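Local coordinates for Serine/threonine-protein kinase BRSK1 (Mus musculus, PDB 5IRI) that phosphorylates serine and threonine residues of proteins, probably tau among them, and probably uses this C-terminal KA1 fragment to help restrain its own kinase activity, at residues G7-L12 and I18-K23; S28-D33 and Y98-T103. One frame throughout, in Å; residues are numbered along the deposited sequence.

Interaction 1. Residues G7-L12 and I18-K23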
# COMPACT_ATOMS: atom_id res chain seq x y z
N GLY A 7 2.23 16.59 -14.09
CA GLY A 7 2.83 15.37 -13.58
C GLY A 7 3.33 15.47 -12.14
O GLY A 7 4.54 15.58 -11.90
N ASN A 8 2.39 15.44 -11.19
CA ASN A 8 2.69 15.41 -9.77
C ASN A 8 2.40 14.01 -9.22
O ASN A 8 1.42 13.35 -9.61
CB ASN A 8 1.89 16.48 -8.99
CG ASN A 8 2.71 17.78 -8.67
OD1 ASN A 8 2.93 18.61 -9.54
ND2 ASN A 8 3.13 17.95 -7.41
N PHE A 9 3.34 13.51 -8.41
CA PHE A 9 3.10 12.54 -7.37
C PHE A 9 3.73 13.16 -6.13
O PHE A 9 4.79 13.77 -6.23
CB PHE A 9 3.71 11.14 -7.70
CG PHE A 9 5.05 10.86 -7.04
CD1 PHE A 9 5.13 10.43 -5.70
CD2 PHE A 9 6.25 11.04 -7.73
CE1 PHE A 9 6.38 10.22 -5.06
CE2 PHE A 9 7.49 10.82 -7.10
CZ PHE A 9 7.54 10.42 -5.76
N ILE A 10 3.07 13.02 -4.99
CA ILE A 10 3.60 13.52 -3.72
C ILE A 10 3.48 12.41 -2.69
O ILE A 10 2.42 11.80 -2.56
CB ILE A 10 2.84 14.78 -3.24
CG1 ILE A 10 2.93 15.92 -4.28
CG2 ILE A 10 3.41 15.25 -1.93
CD1 ILE A 10 1.59 16.49 -4.74
N SER A 11 4.56 12.16 -1.96
CA SER A 11 4.68 11.01 -1.06
C SER A 11 4.99 11.50 0.34
O SER A 11 6.12 11.93 0.61
CB SER A 11 5.77 10.05 -1.55
OG SER A 11 5.96 8.96 -0.65
N LEU A 12 4.01 11.39 1.25
CA LEU A 12 4.13 11.85 2.64
C LEU A 12 4.22 10.67 3.60
O LEU A 12 3.23 9.98 3.83
CB LEU A 12 2.95 12.73 3.01
CG LEU A 12 3.08 13.03 4.50
CD1 LEU A 12 4.37 13.82 4.79
CD2 LEU A 12 1.86 13.78 4.93
N ILE A 18 1.15 6.38 5.56
CA ILE A 18 1.90 6.94 4.44
C ILE A 18 0.89 7.33 3.37
O ILE A 18 -0.05 6.58 3.10
CB ILE A 18 2.91 5.93 3.89
CG1 ILE A 18 3.84 5.47 5.00
CG2 ILE A 18 3.68 6.52 2.73
CD1 ILE A 18 4.98 4.65 4.50
N PHE A 19 1.05 8.51 2.79
CA PHE A 19 0.11 8.96 1.78
C PHE A 19 0.81 9.12 0.45
O PHE A 19 2.01 9.40 0.39
CB PHE A 19 -0.56 10.26 2.16
CG PHE A 19 -1.28 10.22 3.46
CD1 PHE A 19 -0.58 10.33 4.65
CD2 PHE A 19 -2.64 10.07 3.52
CE1 PHE A 19 -1.24 10.30 5.86
CE2 PHE A 19 -3.29 10.04 4.73
CZ PHE A 19 -2.59 10.16 5.89
N LEU A 20 0.05 8.91 -0.61
CA LEU A 20 0.50 9.15 -1.97
C LEU A 20 -0.58 9.95 -2.68
O LEU A 20 -1.74 9.54 -2.70
CB LEU A 20 0.78 7.82 -2.67
CG LEU A 20 1.27 7.90 -4.11
CD1 LEU A 20 2.39 8.92 -4.20
CD2 LEU A 20 1.75 6.54 -4.57
N VAL A 21 -0.23 11.13 -3.20
CA VAL A 21 -1.18 11.99 -3.90
C VAL A 21 -0.82 12.01 -5.38
O VAL A 21 0.36 12.12 -5.74
CB VAL A 21 -1.18 13.42 -3.31
CG1 VAL A 21 -2.16 14.31 -4.05
CG2 VAL A 21 -1.55 13.36 -1.85
N LEU A 22 -1.84 11.87 -6.23
CA LEU A 22 -1.69 11.62 -7.65
C LEU A 22 -2.64 12.51 -8.42
O LEU A 22 -3.81 12.62 -8.08
CB LEU A 22 -1.98 10.17 -8.01
CG LEU A 22 -1.02 9.09 -7.59
CD1 LEU A 22 -1.73 8.20 -6.64
CD2 LEU A 22 -0.60 8.32 -8.80
N LYS A 23 -2.14 13.10 -9.50
CA LYS A 23 -2.78 14.23 -10.16
C LYS A 23 -3.54 13.85 -11.42
O LYS A 23 -4.60 14.43 -11.68
CB LYS A 23 -1.70 15.28 -10.47
CG LYS A 23 -2.05 16.49 -11.32
CD LYS A 23 -0.78 17.31 -11.55
CE LYS A 23 -0.61 17.73 -13.01
NZ LYS A 23 -0.36 19.20 -13.18
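Ile10 and Val21 face each other as a hydrogen-bonded antiparallel pair: Ile10 N donates a hydrogen bond to Val21 O (3.0 Å) and Val21 N one to Ile10 O (2.8 Å). Both donors lie in the plane of the carbonyl they use. Two residues on, Leu12 and Phe19 repeat the exchange, with Phe19 N to Leu12 O the straighter bond (2.8 Å, 169° at the hydrogen); here the donors are tilted from the carbonyl planes. Between the two pairs, Ser11 sits across from Leu20 without a backbone bond, and Ser11 CA makes a CA-H...O contact with Phe19 O.

Strands 9-12 and 17-22 thus form a beta hairpin on the border of the antiparallel KA1 sheet, 9-12 being the outermost strand on that side. The face carrying Phe9, Ser11, Leu20 and Leu22 is the packed one, because helix 109-124 lies over it; Leu20 and Leu22 are buried. With CG of Leu20 trans to its backbone N (chi1 180°) and chi2 at 48°, methyl CD1 leans back toward the partner strand and meets the edge of the Phe9 ring, 3.5 Å from CD1 of Phe9. Ser11 OG hydrogen-bonds Gln120 of the helix, Leu123 touches Leu20 and Leu124 touches Phe9.

The other face, with Ile10, Leu12, Phe19 and Val21, is more open to solvent, though its side chains still meet across the strands: Ile10 CB rests 4.2 Å from Val21 CB, and Leu12 CD2 lies as far from Phe19 CD1. Beyond the Phe9-Leu22 pair, at the hairpin's open end, exposed Lys23 bends its chain along Asn8, its CD 3.8 Å from Asn8 CB, without a hydrogen bond across.

Interaction 2. Residues S28-D33 and Y98-T103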
# COMPACT_ATOMS: atom_id res chain seq x y z
N SER A 28 -9.36 3.48 -12.18
CA SER A 28 -9.09 2.14 -12.68
C SER A 28 -7.60 1.84 -12.69
O SER A 28 -7.17 0.80 -12.19
CB SER A 28 -9.68 1.96 -14.08
OG SER A 28 -9.21 2.97 -14.97
N SER A 29 -6.80 2.77 -13.22
CA SER A 29 -5.36 2.57 -13.33
C SER A 29 -4.69 2.45 -11.97
O SER A 29 -3.73 1.70 -11.81
CB SER A 29 -4.71 3.71 -14.11
OG SER A 29 -5.25 3.80 -15.42
N ILE A 30 -5.17 3.20 -10.98
CA ILE A 30 -4.62 3.09 -9.64
C ILE A 30 -4.95 1.74 -9.04
O ILE A 30 -4.09 1.09 -8.43
CB ILE A 30 -5.15 4.23 -8.75
CG1 ILE A 30 -4.61 5.58 -9.23
CG2 ILE A 30 -4.78 3.98 -7.29
CD1 ILE A 30 -5.25 6.78 -8.58
N LYS A 31 -6.20 1.30 -9.20
CA LYS A 31 -6.59 -0.01 -8.70
C LYS A 31 -5.74 -1.08 -9.37
O LYS A 31 -5.19 -1.95 -8.69
CB LYS A 31 -8.08 -0.25 -8.95
CG LYS A 31 -9.02 0.46 -7.98
CD LYS A 31 -10.47 -0.02 -8.17
CE LYS A 31 -10.65 -1.48 -7.68
NZ LYS A 31 -12.06 -1.98 -7.78
N ALA A 32 -5.60 -1.01 -10.69
CA ALA A 32 -4.78 -2.00 -11.38
C ALA A 32 -3.37 -2.03 -10.82
O ALA A 32 -2.89 -3.08 -10.38
CB ALA A 32 -4.77 -1.71 -12.88
N ASP A 33 -2.71 -0.87 -10.77
CA ASP A 33 -1.32 -0.79 -10.31
C ASP A 33 -1.15 -1.37 -8.91
O ASP A 33 -0.18 -2.10 -8.65
CB ASP A 33 -0.85 0.67 -10.31
CG ASP A 33 -0.45 1.15 -11.69
OD1 ASP A 33 -0.06 0.33 -12.55
OD2 ASP A 33 -0.49 2.37 -11.89
N TYR A 98 -6.34 12.41 -6.63
CA TYR A 98 -6.54 11.16 -5.91
C TYR A 98 -5.48 11.00 -4.84
O TYR A 98 -4.35 11.45 -5.00
CB TYR A 98 -6.48 9.95 -6.84
CG TYR A 98 -7.67 9.78 -7.75
CD1 TYR A 98 -8.82 9.18 -7.29
CD2 TYR A 98 -7.64 10.22 -9.06
CE1 TYR A 98 -9.93 9.02 -8.11
CE2 TYR A 98 -8.74 10.06 -9.90
CZ TYR A 98 -9.88 9.46 -9.41
OH TYR A 98 -10.99 9.30 -10.23
N SER A 99 -5.85 10.33 -3.75
CA SER A 99 -4.89 10.01 -2.71
C SER A 99 -4.99 8.53 -2.36
O SER A 99 -6.09 7.97 -2.36
CB SER A 99 -5.12 10.84 -1.46
OG SER A 99 -6.44 10.67 -0.98
N VAL A 100 -3.85 7.91 -2.09
CA VAL A 100 -3.78 6.53 -1.61
C VAL A 100 -3.22 6.58 -0.20
O VAL A 100 -2.11 7.08 0.02
CB VAL A 100 -2.91 5.64 -2.52
CG1 VAL A 100 -2.98 4.20 -2.07
CG2 VAL A 100 -3.36 5.74 -3.96
N THR A 101 -3.99 6.08 0.75
CA THR A 101 -3.57 6.04 2.14
C THR A 101 -3.12 4.62 2.48
O THR A 101 -3.86 3.66 2.24
CB THR A 101 -4.73 6.48 3.04
OG1 THR A 101 -5.31 7.68 2.50
CG2 THR A 101 -4.26 6.74 4.45
N PHE A 102 -1.92 4.49 3.03
CA PHE A 102 -1.39 3.21 3.51
C PHE A 102 -1.39 3.26 5.03
O PHE A 102 -0.65 4.05 5.62
CB PHE A 102 0.02 2.94 2.99
CG PHE A 102 0.10 2.76 1.52
CD1 PHE A 102 0.28 3.84 0.68
CD2 PHE A 102 0.02 1.51 0.96
CE1 PHE A 102 0.36 3.69 -0.69
CE2 PHE A 102 0.10 1.35 -0.42
CZ PHE A 102 0.27 2.45 -1.25
N THR A 103 -2.18 2.42 5.66
CA THR A 103 -2.39 2.48 7.10
C THR A 103 -1.89 1.21 7.75
O THR A 103 -2.34 0.11 7.41
CB THR A 103 -3.86 2.67 7.43
OG1 THR A 103 -4.41 3.68 6.58
CG2 THR A 103 -4.00 3.08 8.86
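Ile30 reaches from helix 27-40 to two residues of strand 98-106, Tyr98 and Val100, using a different branch for each. All the contact between the segments is apolar. The long branch goes to the tyrosine: CG1 lies trans to the carbonyl carbon (chi1 -67°) and the chain runs on extended (chi2 170°), which brings methyl CD1 to 3.8 Å from Tyr98 CB and 3.9 Å from Tyr98 CG. The methyl therefore meets the root of the aromatic side chain, where ring and CB join, and approaches the ring obliquely. The short branch, CG2, goes to Val100, lying 4.0 Å from its CG2; these two side chains run past one another in opposite senses. Tyr98 and Val100 point the same way from the strand, being two residues apart, and Ser99 between them points away from the helix.

No hydrogen bond or ion pair crosses the contact. Within the helix, Ala32 N binds Ser28 O at 2.8 Å and Asp33 N binds Ser29 O at 3.0 Å. On the strand side, Tyr98 and Val100 bond through their backbones to Leu22 and Leu20, while Ser99 pairs with Ser78 on the other flank.

The same isoleucine also touches Leu123 of helix 109-124, and Val100 packs on Leu22 and Val75 from the two neighbouring strands. This is helix-on-sheet packing in the interior of the KA1 domain, with the CA atoms of Ile30 and Val100 8.8 Å apart. Since carbon meets carbon throughout, this contact probably contributes through burial of apolar surface, and it adds no directional bond between these two segments.

The centres of interactions 1 and 2 lie about 10 Å apart, and the two meet directly: strand 17-22 neighbours 98-106 in the antiparallel sheet, with a probable hydrogen bond from Phe102 N to Ile18 O (2.8 Å) and Phe19 CE2 packed 3.5 Å from Thr101 CG2. They come in series along the chain. The hairpin of interaction 1 is complete before helix 27-40 begins, and strand 98-106 follows 65 residues after the end of the 28-33 segment to close interaction 2. Helix 109-124 packs against both contacts. Interaction 1 lies at the sheet's border and interaction 2 deeper, together joining early and late parts of one KA1 domain.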